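Local coordinates for protein putative cytochrome P450 120 (Synechocystis sp., PDB 2VE3) that binds heme and retinoic acid and, as a member of the cytochrome P450 family, probably works as a monooxygenase, at residues 303-314 with 359-369; 265-273 with 414-424. All blocks are in the same frame, centred on the assembly; numbering follows the deposited sequence.

Interaction 1 (303-314 with 359-369); sequences YLDQVLQEVLRL and PEKFDPERFTP
Glu310 and Arg313 meet Arg366 in a buried salt-bridge network that pins the irregular segment 359-369 along helix 302-314, the K helix of the cytochrome P450 fold. The helix carries the family's ExxR motif, Glu310 to Arg313, and the partner segment supplies Arg366 from a Pro-Glu-Arg-Phe sequence; together they make the E-R-R triad. Arg313 grips the Glu310 carboxylate side-on, with NE on OE1 at 2.9 Å and NH2 on OE2 at 2.7 Å, both reached on the syn side. OE2 carries two more donors. The backbone N of Asp363 comes to it at 2.8 Å on the anti side, nearly straight at 174°, while Arg366 NE stands above the carboxylate plane, 3.2 Å from OE2. With CG anti to the backbone N (chi1 174°) and a bend at chi2, Glu310 folds its carboxylate against the loop. Were Glu310 cut back to an alanine, Arg313 and Arg366 would probably be left side by side without their common anion, and the Asp363 N-H without its acceptor.

Arg313 also reaches the loop itself: its NH1 donates to Pro359 O at 2.8 Å, in the carbonyl plane, and to His350 O beyond the segment. Arg366 NH2 donates to Lys361 O and Asp358 O. Apolar packing flanks the charges. The Phe362 ring lies against Glu310 CG and Val311 CG2 and meets Val307 CG1 at its edge, while Pro364 settles beside Val307 CG2. Near the start of helix 302-314, a water bridges Tyr303 OH and Glu365 OE2, an oxygen that also pairs with Arg279. Further along the helix, Gln309 CB sits over the centre of the Phe367 ring, 3.7 Å from its centroid, while Glu310 OE1 lies at that ring's edge.

Interaction 2 (265-273 with 414-424); sequences SFCLLLGQH and WTLLPGQNLEL
The Trp414 indole meets the helix at its edge, where Cys267 O lies in the ring plane; Leu270 CB and Gly271 CA approach it obliquely. Beyond the two segments, Arg277 makes a cation-pi contact with the indole and Trp143 meets it edge-to-face. The Phe266 ring has Leu270 CG over one face, offset toward the rim, and comes to Trp414 CH2 at a slant. The polar bond of the contact is Trp414 NE1 to Cys267 O, 3.1 Å long and close to straight at 170°, entering on a lone pair in the carbonyl plane. That carbonyl also takes a weak helical bond from Gly271 N. With chi1 at 66°, CG stands between the backbone N and carbonyl carbon of Trp414, and the indole swings across to the last turns of the helix. Trp414 NE1 comes within 3.4 Å of Gly271 CA; a side chain on this glycine would run into Leu416 CD2 and crowd NE1.

In the P450 fold this is the C-terminal end of the long central helix 241-272, lying across the end of strand 412-416, an edge strand of a three-stranded antiparallel sheet. The local helix and strand axes pass 8.0 Å apart at -94°, almost perpendicular. Leu416 drops from the strand over the glycine: its CD1 touches Gln272 CG at 3.5 Å and lies close to Leu268 O, while its CD2 faces Cys267 O. A water joins the two backbones, donating to Gly271 O and accepting from Leu416 N at 2.8 Å.

After the strand the chain turns and comes back beside the helix. There Leu268, its CG anti to the backbone N, splits its two methyl groups between partners: CD1 packs on Leu422 CD2 at 3.7 Å, and CD2 on Leu424 CD2 at 3.8 Å.

Both contacts are built on helices that pack directly on each other, so interactions 1 and 2 share a seam although their centres lie about 17 Å apart. Val307 CG1 meets Leu270 CD2 at 3.6 Å, Leu308 CD2 meets Phe266 CD1 at 3.6 Å, and the rings of Phe362 and His273 touch. Along the chain, interaction 1 is nested within the loop that 265-273 and 414-424 close. Helix 302-314 also faces the cofactor: its Leu312, which takes no part in the contact with 359-369, touches the heme, and the Gln309 side chain is about 11 Å from that of Cys391, the probable axial ligand. In interaction 2 the Phe266 side chain remains about 10 Å from the heme.

Interaction 1 (303-314 with 359-369)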
loop_
_atom_site.group_PDB
_atom_site.type_symbol
_atom_site.label_atom_id
_atom_site.label_comp_id
_atom_site.label_asym_id
_atom_site.label_seq_id
_atom_site.Cartn_x
_atom_site.Cartn_y
_atom_site.Cartn_z
ATOM N N TYR A 303 -21.068 -5.675 -6.570
ATOM C CA TYR A 303 -20.521 -5.086 -7.784
ATOM C C TYR A 303 -19.387 -4.095 -7.476
ATOM O O TYR A 303 -18.386 -4.081 -8.175
ATOM C CB TYR A 303 -21.602 -4.408 -8.632
ATOM C CG TYR A 303 -21.022 -3.822 -9.892
ATOM C CD1 TYR A 303 -20.603 -4.646 -10.928
ATOM C CD2 TYR A 303 -20.846 -2.435 -10.025
ATOM C CE1 TYR A 303 -20.056 -4.121 -12.076
ATOM C CE2 TYR A 303 -20.276 -1.897 -11.169
ATOM C CZ TYR A 303 -19.895 -2.744 -12.186
ATOM O OH TYR A 303 -19.352 -2.227 -13.318
ATOM N N LEU A 304 -19.550 -3.273 -6.435
ATOM C CA LEU A 304 -18.484 -2.359 -6.009
ATOM C C LEU A 304 -17.249 -3.168 -5.610
ATOM O O LEU A 304 -16.122 -2.809 -5.973
ATOM C CB LEU A 304 -18.943 -1.440 -4.867
ATOM C CG LEU A 304 -17.906 -0.488 -4.257
ATOM C CD1 LEU A 304 -17.317 0.468 -5.308
ATOM C CD2 LEU A 304 -18.471 0.309 -3.101
ATOM N N ASP A 305 -17.473 -4.270 -4.889
ATOM C CA ASP A 305 -16.415 -5.238 -4.611
ATOM C C ASP A 305 -15.569 -5.566 -5.847
ATOM O O ASP A 305 -14.336 -5.554 -5.767
ATOM C CB ASP A 305 -16.990 -6.537 -4.043
ATOM C CG ASP A 305 -17.308 -6.455 -2.562
ATOM O OD1 ASP A 305 -17.049 -5.420 -1.906
ATOM O OD2 ASP A 305 -17.841 -7.456 -2.050
ATOM N N GLN A 306 -16.234 -5.882 -6.969
ATOM C CA GLN A 306 -15.552 -6.176 -8.246
ATOM C C GLN A 306 -14.719 -5.012 -8.803
ATOM O O GLN A 306 -13.609 -5.207 -9.289
ATOM C CB GLN A 306 -16.568 -6.560 -9.308
ATOM C CG GLN A 306 -17.161 -7.957 -9.151
ATOM C CD GLN A 306 -18.084 -8.294 -10.309
ATOM O OE1 GLN A 306 -17.760 -8.048 -11.485
ATOM N NE2 GLN A 306 -19.246 -8.848 -9.984
ATOM N N VAL A 307 -15.300 -3.819 -8.780
ATOM C CA VAL A 307 -14.630 -2.599 -9.268
ATOM C C VAL A 307 -13.333 -2.371 -8.473
ATOM O O VAL A 307 -12.277 -2.024 -9.036
ATOM C CB VAL A 307 -15.592 -1.399 -9.148
ATOM C CG1 VAL A 307 -14.887 -0.079 -9.435
ATOM C CG2 VAL A 307 -16.781 -1.594 -10.066
ATOM N N LEU A 308 -13.409 -2.591 -7.166
ATOM C CA LEU A 308 -12.279 -2.307 -6.296
ATOM C C LEU A 308 -11.160 -3.344 -6.457
ATOM O O LEU A 308 -9.990 -2.969 -6.488
ATOM C CB LEU A 308 -12.738 -2.091 -4.847
ATOM C CG LEU A 308 -13.660 -0.894 -4.601
ATOM C CD1 LEU A 308 -14.168 -0.878 -3.153
ATOM C CD2 LEU A 308 -12.993 0.447 -4.945
ATOM N N GLN A 309 -11.521 -4.618 -6.651
ATOM C CA GLN A 309 -10.553 -5.636 -7.090
ATOM C C GLN A 309 -9.820 -5.226 -8.381
ATOM O O GLN A 309 -8.611 -5.444 -8.519
ATOM C CB GLN A 309 -11.235 -7.005 -7.330
ATOM C CG GLN A 309 -11.775 -7.757 -6.064
ATOM C CD GLN A 309 -10.676 -8.357 -5.208
ATOM O OE1 GLN A 309 -9.935 -7.641 -4.523
ATOM N NE2 GLN A 309 -10.571 -9.676 -5.227
ATOM N N GLU A 310 -10.568 -4.643 -9.321
ATOM C CA GLU A 310 -10.028 -4.281 -10.625
ATOM C C GLU A 310 -9.207 -2.971 -10.636
ATOM O O GLU A 310 -8.235 -2.856 -11.396
ATOM C CB GLU A 310 -11.142 -4.286 -11.695
ATOM C CG GLU A 310 -10.746 -3.794 -13.093
ATOM C CD GLU A 310 -9.702 -4.647 -13.796
ATOM O OE1 GLU A 310 -9.077 -5.528 -13.165
ATOM O OE2 GLU A 310 -9.505 -4.434 -15.011
ATOM N N VAL A 311 -9.588 -2.008 -9.800
ATOM C CA VAL A 311 -8.745 -0.811 -9.555
ATOM C C VAL A 311 -7.355 -1.255 -9.074
ATOM O O VAL A 311 -6.345 -0.890 -9.677
ATOM C CB VAL A 311 -9.401 0.197 -8.545
ATOM C CG1 VAL A 311 -8.409 1.241 -8.095
ATOM C CG2 VAL A 311 -10.594 0.904 -9.164
ATOM N N LEU A 312 -7.313 -2.059 -8.007
ATOM C CA LEU A 312 -6.056 -2.584 -7.429
ATOM C C LEU A 312 -5.272 -3.454 -8.410
ATOM O O LEU A 312 -4.040 -3.568 -8.313
ATOM C CB LEU A 312 -6.338 -3.400 -6.148
ATOM C CG LEU A 312 -6.962 -2.694 -4.929
ATOM C CD1 LEU A 312 -7.219 -3.671 -3.798
ATOM C CD2 LEU A 312 -6.143 -1.505 -4.436
ATOM N N ARG A 313 -5.995 -4.095 -9.335
ATOM C CA ARG A 313 -5.376 -4.935 -10.341
ATOM C C ARG A 313 -4.652 -4.036 -11.336
ATOM O O ARG A 313 -3.460 -4.195 -11.565
ATOM C CB ARG A 313 -6.429 -5.828 -11.038
ATOM C CG ARG A 313 -5.874 -7.036 -11.794
ATOM C CD ARG A 313 -5.352 -6.681 -13.204
ATOM N NE ARG A 313 -6.326 -5.947 -14.027
ATOM C CZ ARG A 313 -6.072 -5.425 -15.233
ATOM N NH1 ARG A 313 -4.879 -5.550 -15.791
ATOM N NH2 ARG A 313 -7.017 -4.766 -15.880
ATOM N N LEU A 314 -5.397 -3.108 -11.928
ATOM C CA LEU A 314 -4.872 -2.233 -12.971
ATOM C C LEU A 314 -3.789 -1.290 -12.457
ATOM O O LEU A 314 -2.760 -1.122 -13.103
ATOM C CB LEU A 314 -6.005 -1.448 -13.664
ATOM C CG LEU A 314 -5.633 -0.570 -14.875
ATOM C CD1 LEU A 314 -4.870 -1.332 -15.970
ATOM C CD2 LEU A 314 -6.853 0.130 -15.463
ATOM N N PRO A 359 -4.606 -6.292 -21.010
ATOM C CA PRO A 359 -4.212 -5.938 -19.638
ATOM C C PRO A 359 -4.400 -4.463 -19.319
ATOM O O PRO A 359 -4.545 -4.093 -18.158
ATOM C CB PRO A 359 -2.720 -6.294 -19.609
ATOM C CG PRO A 359 -2.292 -6.243 -21.066
ATOM C CD PRO A 359 -3.460 -6.811 -21.784
ATOM N N GLU A 360 -4.407 -3.632 -20.353
ATOM C CA GLU A 360 -4.415 -2.193 -20.179
ATOM C C GLU A 360 -5.829 -1.690 -19.913
ATOM O O GLU A 360 -6.024 -0.526 -19.557
ATOM C CB GLU A 360 -3.801 -1.504 -21.407
ATOM C CG GLU A 360 -4.721 -1.452 -22.649
ATOM C CD GLU A 360 -4.757 -2.749 -23.453
ATOM O OE1 GLU A 360 -3.892 -3.634 -23.245
ATOM O OE2 GLU A 360 -5.656 -2.873 -24.317
ATOM N N LYS A 361 -6.809 -2.579 -20.065
ATOM C CA LYS A 361 -8.221 -2.188 -19.982
ATOM C C LYS A 361 -8.826 -2.426 -18.614
ATOM O O LYS A 361 -8.634 -3.479 -18.010
ATOM C CB LYS A 361 -9.064 -2.876 -21.065
ATOM C CG LYS A 361 -8.696 -2.480 -22.486
ATOM C CD LYS A 361 -9.923 -2.562 -23.383
ATOM C CE LYS A 361 -9.774 -1.716 -24.641
ATOM N NZ LYS A 361 -9.190 -2.477 -25.779
ATOM N N PHE A 362 -9.544 -1.418 -18.139
ATOM C CA PHE A 362 -10.245 -1.436 -16.869
ATOM C C PHE A 362 -11.573 -2.172 -17.036
ATOM O O PHE A 362 -12.524 -1.631 -17.611
ATOM C CB PHE A 362 -10.450 0.005 -16.375
ATOM C CG PHE A 362 -11.167 0.112 -15.065
ATOM C CD1 PHE A 362 -10.560 -0.302 -13.882
ATOM C CD2 PHE A 362 -12.446 0.647 -15.004
ATOM C CE1 PHE A 362 -11.219 -0.212 -12.668
ATOM C CE2 PHE A 362 -13.122 0.735 -13.780
ATOM C CZ PHE A 362 -12.497 0.314 -12.606
ATOM N N ASP A 363 -11.635 -3.404 -16.531
ATOM C CA ASP A 363 -12.832 -4.246 -16.670
ATOM C C ASP A 363 -13.180 -5.047 -15.400
ATOM O O ASP A 363 -12.628 -6.106 -15.168
ATOM C CB ASP A 363 -12.658 -5.189 -17.872
ATOM C CG ASP A 363 -13.811 -6.167 -18.034
ATOM O OD1 ASP A 363 -14.978 -5.842 -17.656
ATOM O OD2 ASP A 363 -13.530 -7.276 -18.549
ATOM N N PRO A 364 -14.065 -4.506 -14.554
ATOM C CA PRO A 364 -14.622 -5.165 -13.378
ATOM C C PRO A 364 -15.200 -6.590 -13.597
ATOM O O PRO A 364 -15.167 -7.407 -12.670
ATOM C CB PRO A 364 -15.711 -4.194 -12.947
ATOM C CG PRO A 364 -15.150 -2.866 -13.321
ATOM C CD PRO A 364 -14.543 -3.121 -14.663
ATOM N N GLU A 365 -15.705 -6.866 -14.801
ATOM C CA GLU A 365 -16.289 -8.165 -15.161
ATOM C C GLU A 365 -15.303 -9.330 -15.100
ATOM O O GLU A 365 -15.705 -10.463 -15.271
ATOM C CB GLU A 365 -16.925 -8.131 -16.564
ATOM C CG GLU A 365 -17.966 -7.046 -16.777
ATOM C CD GLU A 365 -19.187 -7.220 -15.899
ATOM O OE1 GLU A 365 -19.762 -8.326 -15.880
ATOM O OE2 GLU A 365 -19.579 -6.251 -15.226
ATOM N N ARG A 366 -14.015 -9.055 -14.885
ATOM C CA ARG A 366 -13.032 -10.116 -14.689
ATOM C C ARG A 366 -13.276 -10.804 -13.348
ATOM O O ARG A 366 -12.942 -11.977 -13.175
ATOM C CB ARG A 366 -11.591 -9.575 -14.733
ATOM C CG ARG A 366 -11.187 -8.761 -15.956
ATOM C CD ARG A 366 -9.779 -8.156 -15.728
ATOM N NE ARG A 366 -9.384 -7.135 -16.703
ATOM C CZ ARG A 366 -8.835 -7.381 -17.891
ATOM N NH1 ARG A 366 -8.639 -8.627 -18.294
ATOM N NH2 ARG A 366 -8.502 -6.378 -18.697
ATOM N N PHE A 367 -13.855 -10.071 -12.400
ATOM C CA PHE A 367 -14.054 -10.578 -11.038
ATOM C C PHE A 367 -15.502 -11.033 -10.756
ATOM O O PHE A 367 -15.826 -11.461 -9.637
ATOM C CB PHE A 367 -13.515 -9.565 -10.005
ATOM C CG PHE A 367 -12.040 -9.304 -10.163
ATOM C CD1 PHE A 367 -11.107 -10.138 -9.544
ATOM C CD2 PHE A 367 -11.585 -8.285 -10.996
ATOM C CE1 PHE A 367 -9.756 -9.945 -9.721
ATOM C CE2 PHE A 367 -10.234 -8.084 -11.179
ATOM C CZ PHE A 367 -9.312 -8.926 -10.534
ATOM N N THR A 368 -16.345 -10.929 -11.785
ATOM C CA THR A 368 -17.707 -11.484 -11.806
ATOM C C THR A 368 -17.567 -12.989 -11.705
ATOM O O THR A 368 -16.721 -13.548 -12.397
ATOM C CB THR A 368 -18.427 -11.134 -13.151
ATOM O OG1 THR A 368 -18.718 -9.738 -13.192
ATOM C CG2 THR A 368 -19.743 -11.910 -13.337
ATOM N N PRO A 369 -18.385 -13.645 -10.845
ATOM C CA PRO A 369 -18.470 -15.085 -10.606
ATOM C C PRO A 369 -17.775 -16.063 -11.589
ATOM O O PRO A 369 -16.982 -16.903 -11.138
ATOM C CB PRO A 369 -19.982 -15.301 -10.558
ATOM C CG PRO A 369 -20.501 -13.987 -9.912
ATOM C CD PRO A 369 -19.382 -12.965 -9.997
HETATM O O HOH W 1 -18.395 -3.890 -14.945
#

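Interaction 2 (265-273 with 414-424)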
loop_
_atom_site.group_PDB
_atom_site.type_symbol
_atom_site.label_atom_id
_atom_site.label_comp_id
_atom_site.label_asym_id
_atom_site.label_seq_id
_atom_site.Cartn_x
_atom_site.Cartn_y
_atom_site.Cartn_z
ATOM N N SER A 265 -6.357 6.367 -7.717
ATOM C CA SER A 265 -6.623 5.398 -8.794
ATOM C C SER A 265 -8.112 5.231 -9.048
ATOM O O SER A 265 -8.527 5.252 -10.194
ATOM C CB SER A 265 -5.989 4.041 -8.515
ATOM O OG SER A 265 -4.580 4.174 -8.403
ATOM N N PHE A 266 -8.898 5.067 -7.980
ATOM C CA PHE A 266 -10.365 4.944 -8.081
ATOM C C PHE A 266 -10.989 6.206 -8.674
ATOM O O PHE A 266 -11.944 6.146 -9.465
ATOM C CB PHE A 266 -10.987 4.661 -6.701
ATOM C CG PHE A 266 -12.495 4.628 -6.707
ATOM C CD1 PHE A 266 -13.177 3.435 -6.956
ATOM C CD2 PHE A 266 -13.232 5.794 -6.491
ATOM C CE1 PHE A 266 -14.563 3.404 -6.986
ATOM C CE2 PHE A 266 -14.640 5.774 -6.534
ATOM C CZ PHE A 266 -15.295 4.567 -6.776
ATOM N N CYS A 267 -10.469 7.356 -8.258
ATOM C CA CYS A 267 -10.956 8.635 -8.763
ATOM C C CYS A 267 -10.540 8.811 -10.214
ATOM O O CYS A 267 -11.303 9.333 -11.021
ATOM C CB CYS A 267 -10.422 9.801 -7.928
ATOM S SG CYS A 267 -11.040 9.868 -6.268
ATOM N N LEU A 268 -9.322 8.396 -10.532
ATOM C CA LEU A 268 -8.868 8.377 -11.908
ATOM C C LEU A 268 -9.760 7.463 -12.764
ATOM O O LEU A 268 -10.381 7.928 -13.734
ATOM C CB LEU A 268 -7.389 7.964 -11.981
ATOM C CG LEU A 268 -6.669 7.839 -13.332
ATOM C CD1 LEU A 268 -6.843 9.072 -14.205
ATOM C CD2 LEU A 268 -5.181 7.529 -13.124
ATOM N N LEU A 269 -9.855 6.190 -12.392
ATOM C CA LEU A 269 -10.566 5.194 -13.227
ATOM C C LEU A 269 -12.086 5.340 -13.340
ATOM O O LEU A 269 -12.668 5.123 -14.406
ATOM C CB LEU A 269 -10.193 3.774 -12.812
ATOM C CG LEU A 269 -8.725 3.444 -13.062
ATOM C CD1 LEU A 269 -8.269 2.197 -12.244
ATOM C CD2 LEU A 269 -8.521 3.251 -14.549
ATOM N N LEU A 270 -12.733 5.698 -12.246
ATOM C CA LEU A 270 -14.186 5.867 -12.291
ATOM C C LEU A 270 -14.491 7.251 -12.816
ATOM O O LEU A 270 -15.620 7.543 -13.167
ATOM C CB LEU A 270 -14.815 5.615 -10.923
ATOM C CG LEU A 270 -15.166 4.163 -10.537
ATOM C CD1 LEU A 270 -16.352 3.641 -11.299
ATOM C CD2 LEU A 270 -13.979 3.184 -10.650
ATOM N N GLY A 271 -13.454 8.087 -12.885
ATOM C CA GLY A 271 -13.497 9.357 -13.614
ATOM C C GLY A 271 -13.627 9.149 -15.115
ATOM O O GLY A 271 -14.378 9.866 -15.783
ATOM N N GLN A 272 -12.895 8.157 -15.627
ATOM C CA GLN A 272 -12.840 7.827 -17.059
ATOM C C GLN A 272 -13.853 6.766 -17.539
ATOM O O GLN A 272 -13.926 6.489 -18.738
ATOM C CB GLN A 272 -11.436 7.324 -17.434
ATOM C CG GLN A 272 -10.300 8.278 -17.191
ATOM C CD GLN A 272 -8.957 7.613 -17.390
ATOM O OE1 GLN A 272 -8.608 6.687 -16.669
ATOM N NE2 GLN A 272 -8.201 8.075 -18.371
ATOM N N HIS A 273 -14.594 6.151 -16.625
ATOM C CA HIS A 273 -15.560 5.103 -16.993
ATOM C C HIS A 273 -16.870 5.359 -16.279
ATOM O O HIS A 273 -17.186 4.703 -15.278
ATOM C CB HIS A 273 -15.044 3.709 -16.617
ATOM C CG HIS A 273 -13.751 3.336 -17.274
ATOM N ND1 HIS A 273 -13.685 2.493 -18.364
ATOM C CD2 HIS A 273 -12.475 3.684 -16.984
ATOM C CE1 HIS A 273 -12.420 2.340 -18.717
ATOM N NE2 HIS A 273 -11.666 3.063 -17.903
ATOM N N TRP A 414 -18.176 13.415 -11.320
ATOM C CA TRP A 414 -16.996 14.245 -11.512
ATOM C C TRP A 414 -16.386 14.132 -12.899
ATOM O O TRP A 414 -16.558 13.126 -13.618
ATOM C CB TRP A 414 -15.960 14.014 -10.399
ATOM C CG TRP A 414 -15.326 12.645 -10.362
ATOM C CD1 TRP A 414 -14.077 12.314 -10.814
ATOM C CD2 TRP A 414 -15.890 11.437 -9.826
ATOM N NE1 TRP A 414 -13.830 10.991 -10.594
ATOM C CE2 TRP A 414 -14.930 10.419 -10.002
ATOM C CE3 TRP A 414 -17.113 11.116 -9.215
ATOM C CZ2 TRP A 414 -15.150 9.097 -9.586
ATOM C CZ3 TRP A 414 -17.334 9.804 -8.802
ATOM C CH2 TRP A 414 -16.355 8.812 -8.991
ATOM N N THR A 415 -15.680 15.192 -13.264
ATOM C CA THR A 415 -15.043 15.306 -14.552
ATOM C C THR A 415 -13.563 15.543 -14.361
ATOM O O THR A 415 -13.156 16.440 -13.618
ATOM C CB THR A 415 -15.635 16.491 -15.361
ATOM O OG1 THR A 415 -17.062 16.449 -15.290
ATOM C CG2 THR A 415 -15.215 16.442 -16.814
ATOM N N LEU A 416 -12.772 14.734 -15.057
ATOM C CA LEU A 416 -11.334 14.920 -15.155
ATOM C C LEU A 416 -11.031 15.985 -16.205
ATOM O O LEU A 416 -11.200 15.750 -17.398
ATOM C CB LEU A 416 -10.645 13.601 -15.537
ATOM C CG LEU A 416 -10.906 12.321 -14.713
ATOM C CD1 LEU A 416 -10.096 11.180 -15.275
ATOM C CD2 LEU A 416 -10.561 12.491 -13.251
ATOM N N LEU A 417 -10.561 17.144 -15.759
ATOM C CA LEU A 417 -10.344 18.290 -16.646
ATOM C C LEU A 417 -9.480 17.976 -17.862
ATOM O O LEU A 417 -8.508 17.211 -17.766
ATOM C CB LEU A 417 -9.804 19.503 -15.871
ATOM C CG LEU A 417 -10.727 20.003 -14.752
ATOM C CD1 LEU A 417 -10.242 21.331 -14.211
ATOM C CD2 LEU A 417 -12.178 20.113 -15.232
ATOM N N PRO A 418 -9.874 18.514 -19.031
ATOM C CA PRO A 418 -9.126 18.301 -20.265
ATOM C C PRO A 418 -7.751 18.945 -20.205
ATOM O O PRO A 418 -7.533 19.895 -19.432
ATOM C CB PRO A 418 -10.007 18.957 -21.336
ATOM C CG PRO A 418 -11.384 18.981 -20.731
ATOM C CD PRO A 418 -11.103 19.285 -19.276
ATOM N N GLY A 419 -6.827 18.394 -20.988
ATOM C CA GLY A 419 -5.449 18.854 -20.993
ATOM C C GLY A 419 -4.819 18.828 -19.612
ATOM O O GLY A 419 -4.518 19.881 -19.054
ATOM N N GLN A 420 -4.676 17.635 -19.041
ATOM C CA GLN A 420 -3.742 17.397 -17.932
ATOM C C GLN A 420 -2.965 16.131 -18.235
ATOM O O GLN A 420 -3.352 15.356 -19.105
ATOM C CB GLN A 420 -4.460 17.289 -16.591
ATOM C CG GLN A 420 -5.513 16.179 -16.509
ATOM C CD GLN A 420 -6.170 16.144 -15.158
ATOM O OE1 GLN A 420 -5.521 15.850 -14.142
ATOM N NE2 GLN A 420 -7.461 16.452 -15.122
ATOM N N ASN A 421 -1.845 15.944 -17.553
ATOM C CA ASN A 421 -1.104 14.691 -17.619
ATOM C C ASN A 421 -1.637 13.692 -16.579
ATOM O O ASN A 421 -1.503 13.916 -15.376
ATOM C CB ASN A 421 0.393 14.956 -17.394
ATOM C CG ASN A 421 1.249 13.858 -17.918
ATOM O OD1 ASN A 421 0.751 12.815 -18.308
ATOM N ND2 ASN A 421 2.544 14.081 -17.947
ATOM N N LEU A 422 -2.268 12.616 -17.053
ATOM C CA LEU A 422 -2.825 11.561 -16.196
ATOM C C LEU A 422 -1.821 10.421 -16.072
ATOM O O LEU A 422 -2.097 9.388 -15.461
ATOM C CB LEU A 422 -4.143 11.034 -16.766
ATOM C CG LEU A 422 -5.340 11.984 -16.852
ATOM C CD1 LEU A 422 -6.501 11.384 -17.675
ATOM C CD2 LEU A 422 -5.817 12.389 -15.454
ATOM N N GLU A 423 -0.650 10.624 -16.658
ATOM C CA GLU A 423 0.432 9.644 -16.621
ATOM C C GLU A 423 0.886 9.382 -15.186
ATOM O O GLU A 423 0.950 10.301 -14.364
ATOM C CB GLU A 423 1.605 10.147 -17.453
ATOM C CG GLU A 423 2.441 9.055 -18.086
ATOM C CD GLU A 423 1.785 8.463 -19.321
ATOM O OE1 GLU A 423 0.625 8.849 -19.612
ATOM O OE2 GLU A 423 2.427 7.616 -19.992
ATOM N N LEU A 424 1.223 8.129 -14.899
ATOM C CA LEU A 424 1.439 7.690 -13.526
ATOM C C LEU A 424 2.915 7.659 -13.145
ATOM O O LEU A 424 3.736 7.025 -13.820
ATOM C CB LEU A 424 0.787 6.315 -13.289
ATOM C CG LEU A 424 -0.738 6.167 -13.406
ATOM C CD1 LEU A 424 -1.134 4.682 -13.373
ATOM C CD2 LEU A 424 -1.483 6.956 -12.338
HETATM O O HOH W 2 -14.064 12.794 -16.690
#